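Local coordinates for protein (sliding clamp) (Enterobacteria phage RB69, PDB 1B77) that probably encircles DNA as a trimeric ring and, by tethering the phage DNA polymerase to it, keeps replication processive, at residues Ala9-Phe14 against Tyr55-Phe60; Leu61-Leu66 against Ile81-Thr86. One frame throughout, in Å; residues are numbered along the deposited sequence.

Contact 1. Residues Ala9-Phe14 against Tyr55-Phe60; sequences AILKNF and YDLNSF
Leu57 and Leu11 close the buried part of the contact between helix 5-15 and the first turn of helix 57-64. With CG anti to the backbone N (chi1 176°), Leu57 reaches across to the facing helix and lays its CD2 against the backbone there, 3.4 Å from Leu11 O. The leucine methyls themselves meet less closely, Leu11 CD2 to Leu57 CD2 being 4.3 Å. Both residues are buried; Ile29 of strand 28-32 touches Leu11, and Ile21 of strand 21-23 touches Leu57. In the sliding-clamp fold such paired helices lie on the inner side of the ring, backed by β-sheets; here the pair belongs to the N-terminal clamp domain. The solvent side of the contact is looser and polar. Lys12, exposed, runs out extended until its last torsion bends, which takes NZ to within 3.4 Å of Asn58 OD1, a weak hydrogen bond. Its aliphatic part also passes the amide, with Lys12 CG 3.7 Å from Asn58 OD1. At the start of helix 57-64, Asp56 is the N-cap residue: Ser59 N donates to Asp56 OD1 over 3.2 Å, nearly straight at 166° but from well above the carboxylate plane.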
ATOM      1  N   ALA A   9      19.366  -7.331   7.888  1.00 26.58           N
ATOM      2  CA  ALA A   9      18.182  -8.111   7.548  1.00 25.96           C
ATOM      3  C   ALA A   9      17.828  -9.083   8.671  1.00 25.55           C
ATOM      4  O   ALA A   9      16.653  -9.300   8.957  1.00 25.34           O
ATOM      5  CB  ALA A   9      18.401  -8.873   6.234  1.00 26.11           C
ATOM      6  N   ILE A  10      18.834  -9.665   9.316  1.00 24.83           N
ATOM      7  CA  ILE A  10      18.540 -10.592  10.396  1.00 24.58           C
ATOM      8  C   ILE A  10      18.055  -9.824  11.617  1.00 24.16           C
ATOM      9  O   ILE A  10      17.172 -10.293  12.343  1.00 23.92           O
ATOM     10  CB  ILE A  10      19.763 -11.453  10.763  1.00 24.93           C
ATOM     11  CG1 ILE A  10      20.161 -12.311   9.554  1.00 25.57           C
ATOM     12  CG2 ILE A  10      19.415 -12.361  11.940  1.00 24.74           C
ATOM     13  CD1 ILE A  10      21.445 -13.146   9.735  1.00 25.97           C
ATOM     14  N   LEU A  11      18.620  -8.640  11.841  1.00 23.10           N
ATOM     15  CA  LEU A  11      18.202  -7.818  12.971  1.00 22.68           C
ATOM     16  C   LEU A  11      16.750  -7.382  12.808  1.00 22.47           C
ATOM     17  O   LEU A  11      16.035  -7.178  13.792  1.00 22.42           O
ATOM     18  CB  LEU A  11      19.105  -6.586  13.103  1.00 22.48           C
ATOM     19  CG  LEU A  11      20.433  -6.867  13.800  1.00 22.13           C
ATOM     20  CD1 LEU A  11      21.350  -5.661  13.701  1.00 22.01           C
ATOM     21  CD2 LEU A  11      20.146  -7.240  15.266  1.00 21.89           C
ATOM     22  N   LYS A  12      16.321  -7.236  11.560  1.00 22.39           N
ATOM     23  CA  LYS A  12      14.953  -6.837  11.276  1.00 22.76           C
ATOM     24  C   LYS A  12      14.006  -7.991  11.637  1.00 22.42           C
ATOM     25  O   LYS A  12      12.891  -7.755  12.101  1.00 21.92           O
ATOM     26  CB  LYS A  12      14.800  -6.447   9.803  1.00 23.86           C
ATOM     27  CG  LYS A  12      13.672  -5.447   9.556  1.00 25.63           C
ATOM     28  CD  LYS A  12      13.568  -5.010   8.095  1.00 26.92           C
ATOM     29  CE  LYS A  12      12.470  -3.937   7.916  1.00 28.03           C
ATOM     30  NZ  LYS A  12      12.779  -2.629   8.613  1.00 29.03           N
ATOM     31  N   ASN A  13      14.444  -9.234  11.439  1.00 21.73           N
ATOM     32  CA  ASN A  13      13.606 -10.379  11.804  1.00 21.77           C
ATOM     33  C   ASN A  13      13.504 -10.428  13.331  1.00 21.78           C
ATOM     34  O   ASN A  13      12.444 -10.718  13.877  1.00 22.01           O
ATOM     35  CB  ASN A  13      14.205 -11.690  11.273  1.00 21.54           C
ATOM     36  CG  ASN A  13      13.489 -12.932  11.816  1.00 21.59           C
ATOM     37  OD1 ASN A  13      14.035 -13.660  12.648  1.00 21.19           O
ATOM     38  ND2 ASN A  13      12.269 -13.177  11.344  1.00 20.56           N
ATOM     39  N   PHE A  14      14.608 -10.123  14.009  1.00 21.51           N
ATOM     40  CA  PHE A  14      14.643 -10.104  15.473  1.00 21.51           C
ATOM     41  C   PHE A  14      13.689  -9.042  16.052  1.00 21.21           C
ATOM     42  O   PHE A  14      12.986  -9.301  17.034  1.00 21.24           O
ATOM     43  CB  PHE A  14      16.079  -9.843  15.967  1.00 21.60           C
ATOM     44  CG  PHE A  14      16.984 -11.061  15.936  1.00 21.90           C
ATOM     45  CD1 PHE A  14      16.813 -12.064  14.986  1.00 21.71           C
ATOM     46  CD2 PHE A  14      18.033 -11.181  16.852  1.00 22.15           C
ATOM     47  CE1 PHE A  14      17.680 -13.172  14.946  1.00 21.75           C
ATOM     48  CE2 PHE A  14      18.900 -12.279  16.820  1.00 22.24           C
ATOM     49  CZ  PHE A  14      18.721 -13.278  15.865  1.00 22.18           C
ATOM     50  N   TYR A  55      15.902   0.482  22.348  1.00 21.93           N
ATOM     51  CA  TYR A  55      14.483   0.392  22.700  1.00 21.90           C
ATOM     52  C   TYR A  55      13.625   0.113  21.465  1.00 21.71           C
ATOM     53  O   TYR A  55      12.671  -0.660  21.530  1.00 21.67           O
ATOM     54  CB  TYR A  55      14.024   1.709  23.330  1.00 22.59           C
ATOM     55  CG  TYR A  55      12.626   1.679  23.910  1.00 23.05           C
ATOM     56  CD1 TYR A  55      12.349   0.968  25.074  1.00 23.40           C
ATOM     57  CD2 TYR A  55      11.576   2.355  23.286  1.00 23.46           C
ATOM     58  CE1 TYR A  55      11.058   0.931  25.611  1.00 24.10           C
ATOM     59  CE2 TYR A  55      10.279   2.326  23.811  1.00 24.07           C
ATOM     60  CZ  TYR A  55      10.029   1.614  24.974  1.00 24.40           C
ATOM     61  OH  TYR A  55       8.763   1.608  25.512  1.00 25.20           O
ATOM     62  N   ASP A  56      13.968   0.751  20.348  1.00 21.17           N
ATOM     63  CA  ASP A  56      13.220   0.598  19.100  1.00 21.44           C
ATOM     64  C   ASP A  56      14.158   0.185  17.972  1.00 21.51           C
ATOM     65  O   ASP A  56      14.530   0.998  17.125  1.00 21.16           O
ATOM     66  CB  ASP A  56      12.536   1.919  18.732  1.00 21.39           C
ATOM     67  CG  ASP A  56      11.511   1.760  17.613  1.00 21.79           C
ATOM     68  OD1 ASP A  56      11.572   0.765  16.849  1.00 21.17           O
ATOM     69  OD2 ASP A  56      10.644   2.654  17.493  1.00 22.16           O
ATOM     70  N   LEU A  57      14.527  -1.090  17.971  1.00 21.82           N
ATOM     71  CA  LEU A  57      15.437  -1.645  16.982  1.00 22.29           C
ATOM     72  C   LEU A  57      14.994  -1.426  15.543  1.00 22.94           C
ATOM     73  O   LEU A  57      15.809  -1.091  14.684  1.00 23.10           O
ATOM     74  CB  LEU A  57      15.614  -3.145  17.234  1.00 21.95           C
ATOM     75  CG  LEU A  57      16.460  -3.916  16.222  1.00 21.89           C
ATOM     76  CD1 LEU A  57      17.823  -3.260  16.095  1.00 21.49           C
ATOM     77  CD2 LEU A  57      16.588  -5.371  16.668  1.00 21.66           C
ATOM     78  N   ASN A  58      13.709  -1.604  15.270  1.00 23.31           N
ATOM     79  CA  ASN A  58      13.245  -1.439  13.903  1.00 24.42           C
ATOM     80  C   ASN A  58      13.473  -0.052  13.324  1.00 24.19           C
ATOM     81  O   ASN A  58      13.926   0.071  12.184  1.00 24.04           O
ATOM     82  CB  ASN A  58      11.770  -1.783  13.772  1.00 25.71           C
ATOM     83  CG  ASN A  58      11.404  -2.137  12.351  1.00 27.47           C
ATOM     84  OD1 ASN A  58      11.897  -3.137  11.811  1.00 28.09           O
ATOM     85  ND2 ASN A  58      10.557  -1.314  11.724  1.00 27.58           N
ATOM     86  N   SER A  59      13.155   0.988  14.101  1.00 24.03           N
ATOM     87  CA  SER A  59      13.337   2.365  13.633  1.00 23.96           C
ATOM     88  C   SER A  59      14.821   2.690  13.485  1.00 23.71           C
ATOM     89  O   SER A  59      15.210   3.488  12.633  1.00 23.97           O
ATOM     90  CB  SER A  59      12.675   3.361  14.595  1.00 24.07           C
ATOM     91  OG  SER A  59      11.278   3.136  14.673  1.00 24.09           O
ATOM     92  N   PHE A  60      15.643   2.082  14.331  1.00 23.65           N
ATOM     93  CA  PHE A  60      17.089   2.271  14.267  1.00 23.30           C
ATOM     94  C   PHE A  60      17.569   1.727  12.920  1.00 23.50           C
ATOM     95  O   PHE A  60      18.246   2.423  12.161  1.00 23.50           O
ATOM     96  CB  PHE A  60      17.767   1.502  15.404  1.00 23.14           C
ATOM     97  CG  PHE A  60      19.271   1.474  15.313  1.00 22.47           C
ATOM     98  CD1 PHE A  60      20.019   2.620  15.544  1.00 22.59           C
ATOM     99  CD2 PHE A  60      19.937   0.293  15.011  1.00 22.48           C
ATOM    100  CE1 PHE A  60      21.413   2.593  15.479  1.00 22.54           C
ATOM    101  CE2 PHE A  60      21.327   0.255  14.942  1.00 22.52           C
ATOM    102  CZ  PHE A  60      22.066   1.407  15.179  1.00 22.55           C
TER

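Contact 2. Residues Leu61-Leu66 against Ile81-Thr86; sequences LSILSL and IKIADT
Ile83 sends CG1 anti to its carbonyl carbon (chi1 -55°) and continues extended through chi2 (168°), which carries CD1 out from strand 81-84 to helix 57-64. Leu64, with CG likewise opposite its own carbonyl carbon (chi1 -65°), brings a methyl to meet it. The single methyl Ile83 CD1 therefore serves two helix residues: it lies 3.8 Å from Ile63 CG2 and 4.0 Å from Leu64 CD2. Ile63 points at the strand and offers its branch methyl, whereas Leu64 sets out along the flank and only its end comes near, its side chain running at about a right angle to that of Ile83. The meeting is wholly apolar and small, 122 Å² over both sides, yet Ile63 and Ile83 are buried, with Val90 of strand 88-92 touching both. Past the end of strand 81-84 the surroundings turn polar: Asp85 OD1 accepts from Ser68 OG, and Asp85 OD2 from Gln125 NE2 of the second subunit, which also donates to Leu66 O. Leu133 of that subunit packs on Ile63, and its Arg128 on Leu66, so the contact forms part of a subunit interface. The end of a helix packed on an antiparallel sheet, at the edge of the N-terminal clamp domain, is consistent with the head-to-tail joints by which sliding clamps close their rings.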
ATOM      1  N   LEU A  61      17.214   0.476  12.628  1.00 23.65           N
ATOM      2  CA  LEU A  61      17.600  -0.154  11.367  1.00 24.01           C
ATOM      3  C   LEU A  61      17.141   0.668  10.159  1.00 24.21           C
ATOM      4  O   LEU A  61      17.905   0.857   9.211  1.00 24.08           O
ATOM      5  CB  LEU A  61      17.022  -1.568  11.282  1.00 24.01           C
ATOM      6  CG  LEU A  61      17.519  -2.510  12.387  1.00 23.85           C
ATOM      7  CD1 LEU A  61      16.758  -3.835  12.323  1.00 23.74           C
ATOM      8  CD2 LEU A  61      19.025  -2.726  12.230  1.00 23.50           C
ATOM      9  N   SER A  62      15.903   1.158  10.196  1.00 24.34           N
ATOM     10  CA  SER A  62      15.388   1.970   9.093  1.00 25.03           C
ATOM     11  C   SER A  62      16.265   3.207   8.893  1.00 25.47           C
ATOM     12  O   SER A  62      16.533   3.622   7.767  1.00 25.33           O
ATOM     13  CB  SER A  62      13.951   2.405   9.371  1.00 24.73           C
ATOM     14  OG  SER A  62      13.094   1.279   9.409  1.00 25.68           O
ATOM     15  N   ILE A  63      16.717   3.791   9.996  1.00 25.84           N
ATOM     16  CA  ILE A  63      17.574   4.964   9.916  1.00 26.62           C
ATOM     17  C   ILE A  63      18.899   4.651   9.202  1.00 26.63           C
ATOM     18  O   ILE A  63      19.462   5.510   8.518  1.00 26.05           O
ATOM     19  CB  ILE A  63      17.834   5.530  11.336  1.00 26.95           C
ATOM     20  CG1 ILE A  63      16.835   6.656  11.615  1.00 27.59           C
ATOM     21  CG2 ILE A  63      19.269   6.009  11.488  1.00 27.33           C
ATOM     22  CD1 ILE A  63      16.960   7.823  10.670  1.00 28.33           C
ATOM     23  N   LEU A  64      19.387   3.423   9.348  1.00 26.76           N
ATOM     24  CA  LEU A  64      20.644   3.047   8.706  1.00 27.28           C
ATOM     25  C   LEU A  64      20.478   2.994   7.193  1.00 27.47           C
ATOM     26  O   LEU A  64      21.444   3.131   6.448  1.00 27.58           O
ATOM     27  CB  LEU A  64      21.139   1.686   9.221  1.00 26.81           C
ATOM     28  CG  LEU A  64      21.530   1.611  10.701  1.00 26.91           C
ATOM     29  CD1 LEU A  64      21.937   0.187  11.061  1.00 26.49           C
ATOM     30  CD2 LEU A  64      22.672   2.588  10.982  1.00 26.86           C
ATOM     31  N   SER A  65      19.249   2.807   6.738  1.00 27.91           N
ATOM     32  CA  SER A  65      18.999   2.734   5.304  1.00 28.79           C
ATOM     33  C   SER A  65      19.167   4.100   4.641  1.00 29.01           C
ATOM     34  O   SER A  65      19.302   4.182   3.422  1.00 29.00           O
ATOM     35  CB  SER A  65      17.584   2.207   5.033  1.00 28.57           C
ATOM     36  OG  SER A  65      16.615   3.200   5.317  1.00 28.51           O
ATOM     37  N   LEU A  66      19.176   5.161   5.449  1.00 29.65           N
ATOM     38  CA  LEU A  66      19.299   6.529   4.945  1.00 30.37           C
ATOM     39  C   LEU A  66      20.722   7.073   4.884  1.00 31.22           C
ATOM     40  O   LEU A  66      20.930   8.197   4.438  1.00 31.26           O
ATOM     41  CB  LEU A  66      18.442   7.478   5.791  1.00 30.02           C
ATOM     42  CG  LEU A  66      16.939   7.181   5.829  1.00 30.18           C
ATOM     43  CD1 LEU A  66      16.238   8.174   6.741  1.00 29.79           C
ATOM     44  CD2 LEU A  66      16.367   7.241   4.415  1.00 29.44           C
ATOM     45  N   ILE A  81      24.140   6.731  20.858  1.00 32.23           N
ATOM     46  CA  ILE A  81      24.780   6.197  19.668  1.00 31.19           C
ATOM     47  C   ILE A  81      25.019   7.235  18.593  1.00 30.93           C
ATOM     48  O   ILE A  81      24.147   8.063  18.313  1.00 30.85           O
ATOM     49  CB  ILE A  81      23.926   5.099  19.027  1.00 31.03           C
ATOM     50  CG1 ILE A  81      23.643   3.999  20.041  1.00 30.61           C
ATOM     51  CG2 ILE A  81      24.625   4.561  17.795  1.00 30.41           C
ATOM     52  CD1 ILE A  81      22.529   3.084  19.608  1.00 30.37           C
ATOM     53  N   LYS A  82      26.196   7.169  17.976  1.00 30.50           N
ATOM     54  CA  LYS A  82      26.554   8.071  16.896  1.00 30.28           C
ATOM     55  C   LYS A  82      26.725   7.308  15.585  1.00 29.75           C
ATOM     56  O   LYS A  82      27.393   6.281  15.537  1.00 29.52           O
ATOM     57  CB  LYS A  82      27.854   8.822  17.205  1.00 30.74           C
ATOM     58  CG  LYS A  82      28.334   9.658  16.022  1.00 31.39           C
ATOM     59  CD  LYS A  82      29.658  10.361  16.281  1.00 32.12           C
ATOM     60  CE  LYS A  82      30.152  11.060  15.006  1.00 32.85           C
ATOM     61  NZ  LYS A  82      31.340  11.939  15.253  1.00 33.05           N
ATOM     62  N   ILE A  83      26.115   7.824  14.525  1.00 29.23           N
ATOM     63  CA  ILE A  83      26.207   7.212  13.209  1.00 28.77           C
ATOM     64  C   ILE A  83      26.899   8.215  12.294  1.00 29.23           C
ATOM     65  O   ILE A  83      26.301   9.218  11.882  1.00 28.95           O
ATOM     66  CB  ILE A  83      24.813   6.881  12.650  1.00 28.39           C
ATOM     67  CG1 ILE A  83      24.049   6.014  13.657  1.00 28.08           C
ATOM     68  CG2 ILE A  83      24.946   6.159  11.316  1.00 27.55           C
ATOM     69  CD1 ILE A  83      22.576   5.858  13.344  1.00 28.08           C
ATOM     70  N   ALA A  84      28.164   7.941  11.986  1.00 29.15           N
ATOM     71  CA  ALA A  84      28.970   8.825  11.152  1.00 29.54           C
ATOM     72  C   ALA A  84      28.849   8.556   9.658  1.00 29.75           C
ATOM     73  O   ALA A  84      29.252   7.499   9.174  1.00 29.73           O
ATOM     74  CB  ALA A  84      30.437   8.742  11.580  1.00 29.22           C
ATOM     75  N   ASP A  85      28.296   9.527   8.936  1.00 29.91           N
ATOM     76  CA  ASP A  85      28.123   9.417   7.486  1.00 30.32           C
ATOM     77  C   ASP A  85      29.085  10.402   6.800  1.00 30.04           C
ATOM     78  O   ASP A  85      29.789  11.149   7.477  1.00 29.76           O
ATOM     79  CB  ASP A  85      26.667   9.719   7.117  1.00 30.86           C
ATOM     80  CG  ASP A  85      26.316   9.286   5.709  1.00 31.79           C
ATOM     81  OD1 ASP A  85      27.070   8.485   5.119  1.00 32.55           O
ATOM     82  OD2 ASP A  85      25.267   9.730   5.199  1.00 32.45           O
ATOM     83  N   THR A  86      29.118  10.406   5.470  1.00 30.20           N
ATOM     84  CA  THR A  86      30.026  11.288   4.730  1.00 30.29           C
ATOM     85  C   THR A  86      30.040  12.752   5.197  1.00 30.23           C
ATOM     86  O   THR A  86      31.059  13.231   5.692  1.00 30.06           O
ATOM     87  CB  THR A  86      29.723  11.249   3.220  1.00 30.61           C
ATOM     88  OG1 THR A  86      29.670   9.884   2.781  1.00 30.91           O
ATOM     89  CG2 THR A  86      30.826  11.975   2.438  1.00 30.42           C
TER

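How the contacts relate
Helix 57-64 serves both contacts: its first turn meets helix 5-15 in contact 1, and its later part reaches strand 81-84 in contact 2. Their centres are about 13 Å apart, and they touch directly. Leu61 CD1 reaches back to the first helix, 3.5 Å from Lys12 N, while Phe60 CE1 approaches Ile83 CD1 at 4.1 Å, joining the apolar parts of the two contacts. The centre of contact 1 is about 12 Å from the centre of the chain, and no other subunit touches it; that of contact 2, about 25 Å from the chain's centre, adjoins the second subunit. Together they run from nearer the middle of the chain to the boundary with the next subunit.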